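PDB 2B6C: 6-O-methylguanine DNA methyltransferase from Enterococcus faecalis, which is of unknown function but probably takes part in the repair of alkylated DNA as an AlkD-like helical-repeat protein. Local coordinates for residues Q176-S187 against L203-Y214. Residues are numbered along the deposited sequence; the frame is centred on the assembly and turned at random. Where two conformers were deposited one is given.
Sequences QKAIGWSLRQYS and LSPLAQREGSKY. With SO4 (sulfate ion), chain J.
Gln176 OE1 accepts a hydrogen bond from Ser204 OG at 2.7 Å, the hydroxyl lying above the amide plane. Ser204 is the N-cap of helix 205-211, where OG also accepts from Ala207 N at 3.0 Å, so one hydroxyl caps its own helix while gripping the other. A water that donates to Gln176 OE1 and accepts from Ser204 N closes a second route. Lys177 starts away from the partner helix, but its chain curls back to bring NZ to Glu210 OE1, a 2.7 Å salt bridge in which NZ comes to OE1 from above the carboxylate plane. Ile179 CG2 packs on Ala207 CB. The backbones come close at Gly180, its CA 4.0 Å from that of Ala207, and again at Gly211 beside Arg184. Glu210 enters as a knob among Lys177, Gly180, Trp181 and Arg184; its CG lies against Gly180 C, and the Glu210 bend at chi2 (87°) turns the carboxylate between Lys177 and Arg184. The carboxylate stands perpendicular to the Trp181 ring, with OE2 at the ring edge. Leu183 meets Leu203 tip to tip, while its CB rests on Gly211 CA. Arg184, with CG anti to the backbone N (chi1 -174°) and an extended chain, carries NH1 to Glu210 OE2 at 2.8 Å, completing a Lys-Glu-Arg network that probably keeps the glutamate ionised. Arg184 NE makes weak hydrogen bonds to a sulfate, probably from the crystallisation liquor, whose O4 accepts from Tyr214 OH at 2.6 Å. Ser187 OG donates to Arg184 O and accepts from a water that also donates to Gly211 O and accepts from Tyr214 N. The two helices run nearly parallel, crossing at -22° with axes 7.3 Å apart, in an all-helical fold; helix 191-200 links them, with Val194 on Ser187 and Met198 on Leu203, while helix 157-166 packs through Ile164 on Ile179 and Leu183, and helix 138-146 touches Trp181.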
loop_
_atom_site.group_PDB
_atom_site.type_symbol
_atom_site.label_atom_id
_atom_site.label_comp_id
_atom_site.label_asym_id
_atom_site.label_seq_id
_atom_site.Cartn_x
_atom_site.Cartn_y
_atom_site.Cartn_z
ATOM N N GLN B 176 -32.816 1.430 -4.780
ATOM C CA GLN B 176 -33.391 0.873 -3.555
ATOM C C GLN B 176 -32.448 -0.195 -2.954
ATOM O O GLN B 176 -32.285 -0.275 -1.733
ATOM C CB GLN B 176 -34.810 0.331 -3.794
ATOM C CG GLN B 176 -35.862 1.433 -4.050
ATOM C CD GLN B 176 -35.885 2.417 -2.916
ATOM O OE1 GLN B 176 -35.771 2.015 -1.772
ATOM N NE2 GLN B 176 -35.980 3.700 -3.213
ATOM N N LYS B 177 -31.836 -0.991 -3.830
ATOM C CA LYS B 177 -30.810 -1.947 -3.473
ATOM C C LYS B 177 -29.650 -1.272 -2.753
ATOM O O LYS B 177 -29.163 -1.794 -1.758
ATOM C CB LYS B 177 -30.270 -2.588 -4.733
ATOM C CG LYS B 177 -30.298 -4.095 -4.709
ATOM C CD LYS B 177 -29.221 -4.617 -3.809
ATOM C CE LYS B 177 -28.952 -6.047 -4.115
ATOM N NZ LYS B 177 -29.151 -6.894 -2.884
ATOM N N ALA B 178 -29.222 -0.113 -3.257
ATOM C CA ALA B 178 -28.138 0.668 -2.665
ATOM C C ALA B 178 -28.519 1.208 -1.280
ATOM O O ALA B 178 -27.690 1.227 -0.365
ATOM C CB ALA B 178 -27.726 1.802 -3.594
ATOM N N ILE B 179 -29.775 1.603 -1.114
ATOM C CA ILE B 179 -30.267 2.019 0.208
ATOM C C ILE B 179 -30.218 0.849 1.199
ATOM O O ILE B 179 -29.722 1.015 2.314
ATOM C CB ILE B 179 -31.702 2.611 0.174
ATOM C CG1 ILE B 179 -31.722 3.912 -0.621
ATOM C CG2 ILE B 179 -32.282 2.834 1.623
ATOM C CD1 ILE B 179 -33.151 4.396 -0.872
ATOM N N GLY B 180 -30.705 -0.317 0.785
ATOM C CA GLY B 180 -30.714 -1.489 1.650
ATOM C C GLY B 180 -29.319 -1.957 2.059
ATOM O O GLY B 180 -29.089 -2.278 3.219
ATOM N N TRP B 181 -28.402 -2.047 1.099
ATOM C CA TRP B 181 -26.993 -2.332 1.376
ATOM C C TRP B 181 -26.346 -1.335 2.348
ATOM O O TRP B 181 -25.536 -1.724 3.193
ATOM C CB TRP B 181 -26.194 -2.263 0.083
ATOM C CG TRP B 181 -26.060 -3.572 -0.707
ATOM C CD1 TRP B 181 -26.697 -4.790 -0.477
ATOM C CD2 TRP B 181 -25.245 -3.761 -1.881
ATOM N NE1 TRP B 181 -26.285 -5.731 -1.427
ATOM C CE2 TRP B 181 -25.416 -5.121 -2.306
ATOM C CE3 TRP B 181 -24.388 -2.905 -2.620
ATOM C CZ2 TRP B 181 -24.745 -5.653 -3.448
ATOM C CZ3 TRP B 181 -23.734 -3.423 -3.760
ATOM C CH2 TRP B 181 -23.912 -4.793 -4.154
ATOM N N SER B 182 -26.655 -0.049 2.199
ATOM C CA SER B 182 -26.013 0.964 3.051
ATOM C C SER B 182 -26.474 0.755 4.501
ATOM O O SER B 182 -25.683 0.925 5.430
ATOM C CB SER B 182 -26.286 2.385 2.570
ATOM O OG SER B 182 -27.568 2.811 3.004
ATOM N N LEU B 183 -27.725 0.315 4.668
ATOM C CA LEU B 183 -28.293 0.063 5.999
ATOM C C LEU B 183 -27.806 -1.253 6.579
ATOM O O LEU B 183 -27.391 -1.299 7.741
ATOM C CB LEU B 183 -29.820 0.155 5.981
ATOM C CG LEU B 183 -30.304 1.581 5.713
ATOM C CD1 LEU B 183 -31.782 1.584 5.338
ATOM C CD2 LEU B 183 -29.976 2.547 6.863
ATOM N N ARG B 184 -27.812 -2.296 5.749
ATOM C CA ARG B 184 -27.242 -3.591 6.094
ATOM C C ARG B 184 -25.805 -3.496 6.620
ATOM O O ARG B 184 -25.518 -4.001 7.706
ATOM C CB ARG B 184 -27.306 -4.529 4.891
ATOM C CG ARG B 184 -26.886 -5.950 5.123
ATOM C CD ARG B 184 -27.001 -6.591 3.789
ATOM N NE ARG B 184 -26.916 -8.031 3.795
ATOM C CZ ARG B 184 -27.903 -8.869 3.480
ATOM N NH1 ARG B 184 -29.132 -8.443 3.209
ATOM N NH2 ARG B 184 -27.661 -10.163 3.486
ATOM N N GLN B 185 -24.927 -2.835 5.869
ATOM C CA GLN B 185 -23.518 -2.681 6.269
ATOM C C GLN B 185 -23.355 -1.866 7.535
ATOM O O GLN B 185 -22.585 -2.248 8.450
ATOM C CB GLN B 185 -22.708 -1.996 5.153
ATOM C CG GLN B 185 -22.308 -2.925 3.998
ATOM C CD GLN B 185 -21.488 -4.110 4.493
ATOM O OE1 GLN B 185 -21.947 -5.245 4.451
ATOM N NE2 GLN B 185 -20.254 -3.842 4.942
ATOM N N TYR B 186 -24.029 -0.716 7.578
ATOM C CA TYR B 186 -23.903 0.133 8.748
ATOM C C TYR B 186 -24.484 -0.512 10.026
ATOM O O TYR B 186 -23.954 -0.282 11.130
ATOM C CB TYR B 186 -24.439 1.541 8.497
ATOM C CG TYR B 186 -24.063 2.495 9.598
ATOM C CD1 TYR B 186 -22.734 2.554 10.071
ATOM C CD2 TYR B 186 -25.025 3.342 10.176
ATOM C CE1 TYR B 186 -22.374 3.416 11.101
ATOM C CE2 TYR B 186 -24.670 4.222 11.223
ATOM C CZ TYR B 186 -23.342 4.250 11.668
ATOM O OH TYR B 186 -22.988 5.102 12.684
ATOM N N SER B 187 -25.513 -1.350 9.890
ATOM C CA SER B 187 -26.056 -2.075 11.066
ATOM C C SER B 187 -25.049 -2.987 11.767
ATOM O O SER B 187 -25.251 -3.385 12.920
ATOM C CB SER B 187 -27.297 -2.891 10.697
ATOM O OG SER B 187 -26.925 -4.027 9.936
ATOM N N LEU B 203 -39.417 3.119 4.216
ATOM C CA LEU B 203 -38.530 2.634 3.171
ATOM C C LEU B 203 -39.249 1.640 2.275
ATOM O O LEU B 203 -40.231 1.061 2.686
ATOM C CB LEU B 203 -37.287 1.981 3.786
ATOM C CG LEU B 203 -36.371 2.877 4.605
ATOM C CD1 LEU B 203 -35.250 2.020 5.242
ATOM C CD2 LEU B 203 -35.813 4.074 3.780
ATOM N N SER B 204 -38.758 1.442 1.057
ATOM C CA SER B 204 -39.341 0.472 0.136
ATOM C C SER B 204 -39.272 -0.930 0.757
ATOM O O SER B 204 -38.381 -1.178 1.592
ATOM C CB SER B 204 -38.551 0.493 -1.185
ATOM O OG SER B 204 -37.268 -0.090 -1.013
ATOM N N PRO B 205 -40.220 -1.842 0.407
ATOM C CA PRO B 205 -40.094 -3.233 0.883
ATOM C C PRO B 205 -38.685 -3.833 0.622
ATOM O O PRO B 205 -38.141 -4.511 1.506
ATOM C CB PRO B 205 -41.162 -3.989 0.063
ATOM C CG PRO B 205 -42.204 -2.975 -0.186
ATOM C CD PRO B 205 -41.452 -1.654 -0.393
ATOM N N LEU B 206 -38.102 -3.587 -0.559
ATOM C CA LEU B 206 -36.782 -4.151 -0.844
ATOM C C LEU B 206 -35.696 -3.568 0.075
ATOM O O LEU B 206 -34.884 -4.324 0.605
ATOM C CB LEU B 206 -36.390 -4.011 -2.325
ATOM C CG LEU B 206 -35.044 -4.671 -2.641
ATOM C CD1 LEU B 206 -35.049 -5.471 -3.956
ATOM C CD2 LEU B 206 -33.940 -3.617 -2.609
ATOM N N ALA B 207 -35.688 -2.245 0.259
ATOM C CA ALA B 207 -34.693 -1.587 1.117
ATOM C C ALA B 207 -34.851 -2.034 2.575
ATOM O O ALA B 207 -33.876 -2.235 3.274
ATOM C CB ALA B 207 -34.790 -0.038 0.997
ATOM N N GLN B 208 -36.093 -2.194 3.008
ATOM C CA GLN B 208 -36.426 -2.623 4.364
ATOM C C GLN B 208 -35.981 -4.071 4.600
ATOM O O GLN B 208 -35.390 -4.371 5.628
ATOM C CB GLN B 208 -37.938 -2.463 4.594
ATOM C CG GLN B 208 -38.484 -2.956 5.964
ATOM C CD GLN B 208 -38.223 -1.948 7.084
ATOM O OE1 GLN B 208 -37.999 -0.757 6.825
ATOM N NE2 GLN B 208 -38.239 -2.421 8.330
ATOM N N ARG B 209 -36.270 -4.969 3.656
ATOM C CA ARG B 209 -35.797 -6.350 3.753
ATOM C C ARG B 209 -34.266 -6.405 3.830
ATOM O O ARG B 209 -33.706 -6.975 4.758
ATOM C CB ARG B 209 -36.355 -7.215 2.603
ATOM C CG ARG B 209 -35.956 -8.697 2.675
ATOM C CD ARG B 209 -36.837 -9.532 3.605
ATOM N NE ARG B 209 -36.296 -10.882 3.633
ATOM C CZ ARG B 209 -36.622 -11.857 2.787
ATOM N NH1 ARG B 209 -36.039 -13.053 2.910
ATOM N NH2 ARG B 209 -37.550 -11.669 1.849
ATOM N N GLU B 210 -33.603 -5.757 2.880
ATOM C CA GLU B 210 -32.139 -5.729 2.812
ATOM C C GLU B 210 -31.482 -5.116 4.067
ATOM O O GLU B 210 -30.612 -5.731 4.662
ATOM C CB GLU B 210 -31.705 -5.005 1.547
ATOM C CG GLU B 210 -30.222 -5.090 1.229
ATOM C CD GLU B 210 -29.895 -6.312 0.427
ATOM O OE1 GLU B 210 -30.605 -6.573 -0.581
ATOM O OE2 GLU B 210 -28.929 -7.012 0.818
ATOM N N GLY B 211 -31.920 -3.936 4.489
ATOM C CA GLY B 211 -31.287 -3.254 5.617
ATOM C C GLY B 211 -31.557 -3.823 6.996
ATOM O O GLY B 211 -30.857 -3.492 7.949
ATOM N N SER B 212 -32.575 -4.671 7.132
ATOM C CA SER B 212 -32.903 -5.174 8.457
ATOM C C SER B 212 -32.390 -6.601 8.718
ATOM O O SER B 212 -32.698 -7.192 9.755
ATOM C CB SER B 212 -34.402 -5.041 8.732
ATOM O OG SER B 212 -35.114 -5.969 7.966
ATOM N N LYS B 213 -31.585 -7.141 7.801
ATOM C CA LYS B 213 -31.046 -8.495 7.961
ATOM C C LYS B 213 -30.442 -8.775 9.345
ATOM O O LYS B 213 -30.735 -9.824 9.949
ATOM C CB LYS B 213 -30.019 -8.858 6.881
ATOM C CG LYS B 213 -29.463 -10.251 7.162
ATOM C CD LYS B 213 -28.800 -10.903 5.981
ATOM C CE LYS B 213 -28.781 -12.433 6.137
ATOM N NZ LYS B 213 -27.685 -13.032 5.304
ATOM N N TYR B 214 -29.636 -7.833 9.858
ATOM C CA TYR B 214 -28.953 -8.018 11.144
ATOM C C TYR B 214 -29.615 -7.394 12.335
ATOM O O TYR B 214 -28.978 -7.225 13.376
ATOM C CB TYR B 214 -27.479 -7.577 11.072
ATOM C CG TYR B 214 -26.759 -8.335 10.007
ATOM C CD1 TYR B 214 -26.454 -7.738 8.781
ATOM C CD2 TYR B 214 -26.444 -9.679 10.190
ATOM C CE1 TYR B 214 -25.833 -8.466 7.774
ATOM C CE2 TYR B 214 -25.816 -10.404 9.203
ATOM C CZ TYR B 214 -25.520 -9.799 8.002
ATOM O OH TYR B 214 -24.897 -10.544 7.034
HETATM S S SO4 J . -23.633 -9.741 3.594
HETATM O O1 SO4 J . -23.212 -11.130 3.600
HETATM O O2 SO4 J . -24.796 -9.590 2.722
HETATM O O3 SO4 J . -22.535 -8.946 3.053
HETATM O O4 SO4 J . -23.991 -9.289 4.935
HETATM O O HOH W 1 -36.729 3.402 0.534
HETATM O O HOH W 2 -29.243 -5.289 9.006
#